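Local coordinates for lyase/mutase (Burkholderia cenocepacia, PDB 4LSB), which is a magnesium-binding enzyme of the lyase/mutase kind, built on a TIM-barrel fold, at residues Thr199-Ile204 against Ala232-Lys237; Pro29-Ile34 against Leu226-Leu231. All blocks are in the same frame, centred on the assembly; numbering follows the deposited sequence.

Interaction 1 of 2, residues Thr199-Ile204 against Ala232-Lys237; sequences TDADEI and AALGVK
Ile-204, in the first turn of helix 201-211, and Leu-234, just past helix 228-233, bring their CA atoms within 6.7 Å of each other. One segment starts a helix and the other ends one. Asp-200 caps the start, its OD2 accepting from Glu-203 N at 2.9 Å through the anti lone pair. Helix 228-233, by contrast, ends at Gly-235, whose phi of 91° turns the chain out in a Schellman motif, and Gly-235 N reaches back to Ala-232 O at 2.9 Å. In the barrel this joins the helix that follows the sixth strand to the loop leading from helix 228-233 into the eighth. The contact itself is apolar. Leu-234 rests both methyls on Ala-201: CD1 lies 3.7 Å from Ala-201 CB, while CD2 is 3.6 Å from Ala-201 O. Ile-204 crosses Leu-234 at about a right angle, its CG2 4.1 Å from Leu-234 CB. That same methyl, set anti to the backbone N by a chi1 of -70°, presses against Val-236 CG2 at 3.5 Å, tight for two carbons. Leu-231 and Val-217 of strand 215-218 each touch both Ile-204 and Val-236, and Leu-234 O is hydrogen-bonded to Thr-208 OG1 one turn further along helix 201-211.

Interaction 2 of 2, residues Pro29-Ile34 against Leu226-Leu231; sequences PGAFII and LSLDEL
Ala-31 and Leu-228 face each other across this contact, their CA atoms 6.7 Å apart, and the apolar side-chain contacts across the two segments all run through the leucine. Its CG stands anti to the backbone N (chi1 -176°), which carries the branched end over to the strand. There CD1 meets Ala-31 CB at 3.6 Å and Ile-33 CG1 at 3.8 Å, so one methyl touches two residues on alternate positions of the chain, while Phe-32 between them starts its side chain away from the helix. The second methyl, CD2, lies 3.6 Å from Ala-31 O and also reaches the Ile-33 side chain, which crosses the leucine at a slant.

The hydrogen bonds that set up the start of the helix are local to 226-231. Ser-227 and Glu-230 form a capping box: Glu-230 N donates to Ser-227 OG at 3.1 Å, and Ser-227 N returns a nearly straight bond (164°) to the anti lone pair of Glu-230 OE1 at 2.9 Å.

As to its surroundings, strand 32-34 pairs with the eighth strand, 238-240, closing the TIM barrel on this side, and Val-239 of that strand touches Leu-228. Phe-266 of the second subunit packs on Ile-33, and the backbone of Leu-228 hydrogen-bonds to that subunit as well, so the beginning of helix 228-233, the first strand and the second subunit meet here.

Helix 228-233 is common to both contacts: its N-terminal turn packs on the first strand in interaction 2, and the chain leaving its C-terminal end packs on the neighbouring helix in interaction 1. Both are apolar and partly buried, interaction 1 lying about 18 Å from the chain centre and interaction 2 about 15 Å, centre to centre. An aspartate cap and a Schellman turn frame interaction 1; a serine-glutamate capping box starts the helix in interaction 2. No other chain touches the segments of interaction 1, whereas the second subunit also touches those of interaction 2. Lys-237 joins them: NZ probably hydrogen-bonds to Gly-30 O (2.9 Å), and its backbone O probably accepts from Phe-32 N (3.0 Å).

Interaction 1 of 2, residues Thr199-Ile204 against Ala232-Lys237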
loop_
_atom_site.group_PDB
_atom_site.type_symbol
_atom_site.label_atom_id
_atom_site.label_comp_id
_atom_site.label_asym_id
_atom_site.label_seq_id
_atom_site.Cartn_x
_atom_site.Cartn_y
_atom_site.Cartn_z
ATOM N N THR B 199 -1.228 -28.166 2.523
ATOM C CA THR B 199 -2.444 -27.744 1.844
ATOM C C THR B 199 -3.437 -28.889 1.646
ATOM O O THR B 199 -4.597 -28.625 1.371
ATOM C CB THR B 199 -2.133 -27.129 0.441
ATOM O OG1 THR B 199 -1.233 -27.991 -0.254
ATOM C CG2 THR B 199 -1.453 -25.759 0.569
ATOM N N ASP B 200 -2.974 -30.132 1.770
ATOM C CA ASP B 200 -3.819 -31.291 1.482
ATOM C C ASP B 200 -4.790 -31.501 2.644
ATOM O O ASP B 200 -4.426 -31.441 3.819
ATOM C CB ASP B 200 -2.946 -32.523 1.224
ATOM C CG ASP B 200 -3.742 -33.773 1.123
ATOM O OD1 ASP B 200 -4.225 -34.027 0.018
ATOM O OD2 ASP B 200 -3.942 -34.460 2.143
ATOM N N ALA B 201 -6.056 -31.713 2.305
ATOM C CA ALA B 201 -7.091 -31.808 3.335
ATOM C C ALA B 201 -6.785 -32.922 4.328
ATOM O O ALA B 201 -6.968 -32.743 5.535
ATOM C CB ALA B 201 -8.466 -32.023 2.732
ATOM N N ASP B 202 -6.390 -34.083 3.811
ATOM C CA ASP B 202 -6.095 -35.235 4.674
ATOM C C ASP B 202 -4.889 -34.964 5.554
ATOM O O ASP B 202 -4.888 -35.372 6.700
ATOM C CB ASP B 202 -5.822 -36.510 3.852
ATOM C CG ASP B 202 -7.090 -37.074 3.179
ATOM O OD1 ASP B 202 -8.228 -36.760 3.616
ATOM O OD2 ASP B 202 -6.925 -37.890 2.244
ATOM N N GLU B 203 -3.868 -34.305 5.003
ATOM C CA GLU B 203 -2.685 -33.913 5.801
ATOM C C GLU B 203 -3.070 -32.906 6.917
ATOM O O GLU B 203 -2.690 -33.048 8.081
ATOM C CB GLU B 203 -1.573 -33.363 4.914
ATOM C CG GLU B 203 -0.951 -34.416 3.979
ATOM C CD GLU B 203 0.455 -34.076 3.481
ATOM O OE1 GLU B 203 0.877 -32.918 3.552
ATOM O OE2 GLU B 203 1.169 -34.995 2.988
ATOM N N ILE B 204 -3.876 -31.918 6.566
ATOM C CA ILE B 204 -4.375 -30.946 7.561
ATOM C C ILE B 204 -5.174 -31.603 8.694
ATOM O O ILE B 204 -4.988 -31.306 9.883
ATOM C CB ILE B 204 -5.262 -29.869 6.875
ATOM C CG1 ILE B 204 -4.441 -28.948 6.001
ATOM C CG2 ILE B 204 -6.001 -29.030 7.897
ATOM C CD1 ILE B 204 -5.258 -28.123 5.059
ATOM N N ALA B 232 -12.792 -25.722 8.723
ATOM C CA ALA B 232 -13.401 -25.979 10.009
ATOM C C ALA B 232 -13.728 -27.490 10.179
ATOM O O ALA B 232 -13.514 -28.064 11.245
ATOM C CB ALA B 232 -14.658 -25.106 10.179
ATOM N N ALA B 233 -14.196 -28.133 9.116
ATOM C CA ALA B 233 -14.551 -29.558 9.147
ATOM C C ALA B 233 -13.314 -30.454 9.313
ATOM O O ALA B 233 -13.414 -31.580 9.810
ATOM C CB ALA B 233 -15.288 -29.927 7.876
ATOM N N LEU B 234 -12.152 -29.948 8.872
ATOM C CA LEU B 234 -10.862 -30.609 9.095
ATOM C C LEU B 234 -10.268 -30.278 10.498
ATOM O O LEU B 234 -9.185 -30.729 10.860
ATOM C CB LEU B 234 -9.910 -30.213 7.979
ATOM C CG LEU B 234 -10.384 -30.539 6.575
ATOM C CD1 LEU B 234 -9.531 -29.840 5.534
ATOM C CD2 LEU B 234 -10.353 -32.043 6.348
ATOM N N GLY B 235 -10.969 -29.475 11.280
ATOM C CA GLY B 235 -10.570 -29.207 12.649
ATOM C C GLY B 235 -9.663 -28.007 12.837
ATOM O O GLY B 235 -9.154 -27.775 13.941
ATOM N N VAL B 236 -9.486 -27.237 11.771
ATOM C CA VAL B 236 -8.738 -26.004 11.807
ATOM C C VAL B 236 -9.466 -24.958 12.610
ATOM O O VAL B 236 -10.705 -24.862 12.564
ATOM C CB VAL B 236 -8.491 -25.476 10.374
ATOM C CG1 VAL B 236 -7.675 -24.188 10.391
ATOM C CG2 VAL B 236 -7.706 -26.518 9.587
ATOM N N LYS B 237 -8.693 -24.156 13.353
ATOM C CA LYS B 237 -9.280 -23.068 14.127
ATOM C C LYS B 237 -9.141 -21.665 13.497
ATOM O O LYS B 237 -10.000 -20.819 13.670
ATOM C CB LYS B 237 -8.643 -23.057 15.512
ATOM C CG LYS B 237 -9.256 -22.044 16.475
ATOM C CD LYS B 237 -10.761 -22.140 16.636
ATOM C CE LYS B 237 -11.170 -23.533 17.124
ATOM N NZ LYS B 237 -12.634 -23.569 17.378
#

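Interaction 2 of 2, residues Pro29-Ile34 against Leu226-Leu231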
loop_
_atom_site.group_PDB
_atom_site.type_symbol
_atom_site.label_atom_id
_atom_site.label_comp_id
_atom_site.label_asym_id
_atom_site.label_seq_id
_atom_site.Cartn_x
_atom_site.Cartn_y
_atom_site.Cartn_z
ATOM N N PRO B 29 -16.676 -22.034 18.826
ATOM C CA PRO B 29 -16.805 -23.003 17.770
ATOM C C PRO B 29 -16.465 -22.477 16.393
ATOM O O PRO B 29 -16.711 -21.302 16.061
ATOM C CB PRO B 29 -18.302 -23.415 17.830
ATOM C CG PRO B 29 -18.743 -23.097 19.237
ATOM C CD PRO B 29 -17.913 -21.900 19.629
ATOM N N GLY B 30 -15.943 -23.370 15.567
ATOM C CA GLY B 30 -15.733 -23.036 14.183
ATOM C C GLY B 30 -14.332 -22.509 13.937
ATOM O O GLY B 30 -13.489 -22.540 14.839
ATOM N N ALA B 31 -14.049 -22.117 12.692
ATOM C CA ALA B 31 -12.760 -21.466 12.365
ATOM C C ALA B 31 -13.015 -19.994 12.044
ATOM O O ALA B 31 -14.086 -19.632 11.601
ATOM C CB ALA B 31 -12.105 -22.139 11.147
ATOM N N PHE B 32 -12.007 -19.154 12.247
ATOM C CA PHE B 32 -12.125 -17.734 11.863
ATOM C C PHE B 32 -10.994 -17.335 10.960
ATOM O O PHE B 32 -9.944 -17.917 10.993
ATOM C CB PHE B 32 -12.212 -16.789 13.085
ATOM C CG PHE B 32 -10.925 -16.609 13.846
ATOM C CD1 PHE B 32 -10.529 -17.521 14.803
ATOM C CD2 PHE B 32 -10.147 -15.472 13.651
ATOM C CE1 PHE B 32 -9.352 -17.348 15.498
ATOM C CE2 PHE B 32 -8.969 -15.286 14.344
ATOM C CZ PHE B 32 -8.554 -16.241 15.258
ATOM N N ILE B 33 -11.206 -16.292 10.183
ATOM C CA ILE B 33 -10.182 -15.830 9.261
ATOM C C ILE B 33 -9.491 -14.647 9.954
ATOM O O ILE B 33 -10.151 -13.781 10.518
ATOM C CB ILE B 33 -10.781 -15.378 7.914
ATOM C CG1 ILE B 33 -11.409 -16.571 7.198
ATOM C CG2 ILE B 33 -9.726 -14.744 7.055
ATOM C CD1 ILE B 33 -12.197 -16.239 5.929
ATOM N N ILE B 34 -8.176 -14.658 9.902
ATOM C CA ILE B 34 -7.355 -13.563 10.347
ATOM C C ILE B 34 -6.644 -13.002 9.106
ATOM O O ILE B 34 -5.688 -13.595 8.565
ATOM C CB ILE B 34 -6.405 -13.939 11.492
ATOM C CG1 ILE B 34 -5.681 -12.689 12.003
ATOM C CG2 ILE B 34 -5.398 -14.989 11.076
ATOM C CD1 ILE B 34 -5.015 -12.885 13.353
ATOM N N LEU B 226 -9.014 -24.334 -0.062
ATOM C CA LEU B 226 -10.126 -24.849 0.709
ATOM C C LEU B 226 -10.924 -23.655 1.294
ATOM O O LEU B 226 -10.383 -22.562 1.447
ATOM C CB LEU B 226 -9.592 -25.756 1.821
ATOM C CG LEU B 226 -8.943 -27.044 1.331
ATOM C CD1 LEU B 226 -8.226 -27.720 2.500
ATOM C CD2 LEU B 226 -9.920 -27.997 0.639
ATOM N N SER B 227 -12.215 -23.849 1.536
ATOM C CA SER B 227 -13.015 -22.813 2.088
ATOM C C SER B 227 -12.844 -22.845 3.590
ATOM O O SER B 227 -12.377 -23.817 4.171
ATOM C CB SER B 227 -14.484 -22.962 1.735
ATOM O OG SER B 227 -15.009 -24.116 2.356
ATOM N N LEU B 228 -13.249 -21.778 4.219
ATOM C CA LEU B 228 -13.240 -21.729 5.690
ATOM C C LEU B 228 -14.089 -22.849 6.330
ATOM O O LEU B 228 -13.707 -23.414 7.333
ATOM C CB LEU B 228 -13.782 -20.380 6.152
ATOM C CG LEU B 228 -13.727 -20.161 7.659
ATOM C CD1 LEU B 228 -12.288 -20.144 8.182
ATOM C CD2 LEU B 228 -14.515 -18.898 8.057
ATOM N N ASP B 229 -15.244 -23.160 5.728
ATOM C CA ASP B 229 -16.079 -24.229 6.206
ATOM C C ASP B 229 -15.388 -25.591 6.039
ATOM O O ASP B 229 -15.467 -26.411 6.958
ATOM C CB ASP B 229 -17.441 -24.209 5.481
ATOM C CG ASP B 229 -18.316 -25.369 5.849
ATOM O OD1 ASP B 229 -18.659 -25.464 7.015
ATOM O OD2 ASP B 229 -18.669 -26.189 4.954
ATOM N N GLU B 230 -14.716 -25.830 4.895
ATOM C CA GLU B 230 -13.971 -27.081 4.699
ATOM C C GLU B 230 -12.904 -27.161 5.745
ATOM O O GLU B 230 -12.688 -28.190 6.333
ATOM C CB GLU B 230 -13.361 -27.217 3.288
ATOM C CG GLU B 230 -14.416 -27.508 2.222
ATOM C CD GLU B 230 -13.932 -27.321 0.784
ATOM O OE1 GLU B 230 -13.246 -26.327 0.444
ATOM O OE2 GLU B 230 -14.263 -28.189 -0.034
ATOM N N LEU B 231 -12.207 -26.058 5.987
ATOM C CA LEU B 231 -11.120 -26.080 6.983
ATOM C C LEU B 231 -11.654 -26.321 8.385
ATOM O O LEU B 231 -11.057 -27.107 9.137
ATOM C CB LEU B 231 -10.227 -24.813 6.879
ATOM C CG LEU B 231 -9.452 -24.768 5.547
ATOM C CD1 LEU B 231 -9.034 -23.381 5.148
ATOM C CD2 LEU B 231 -8.244 -25.621 5.657
#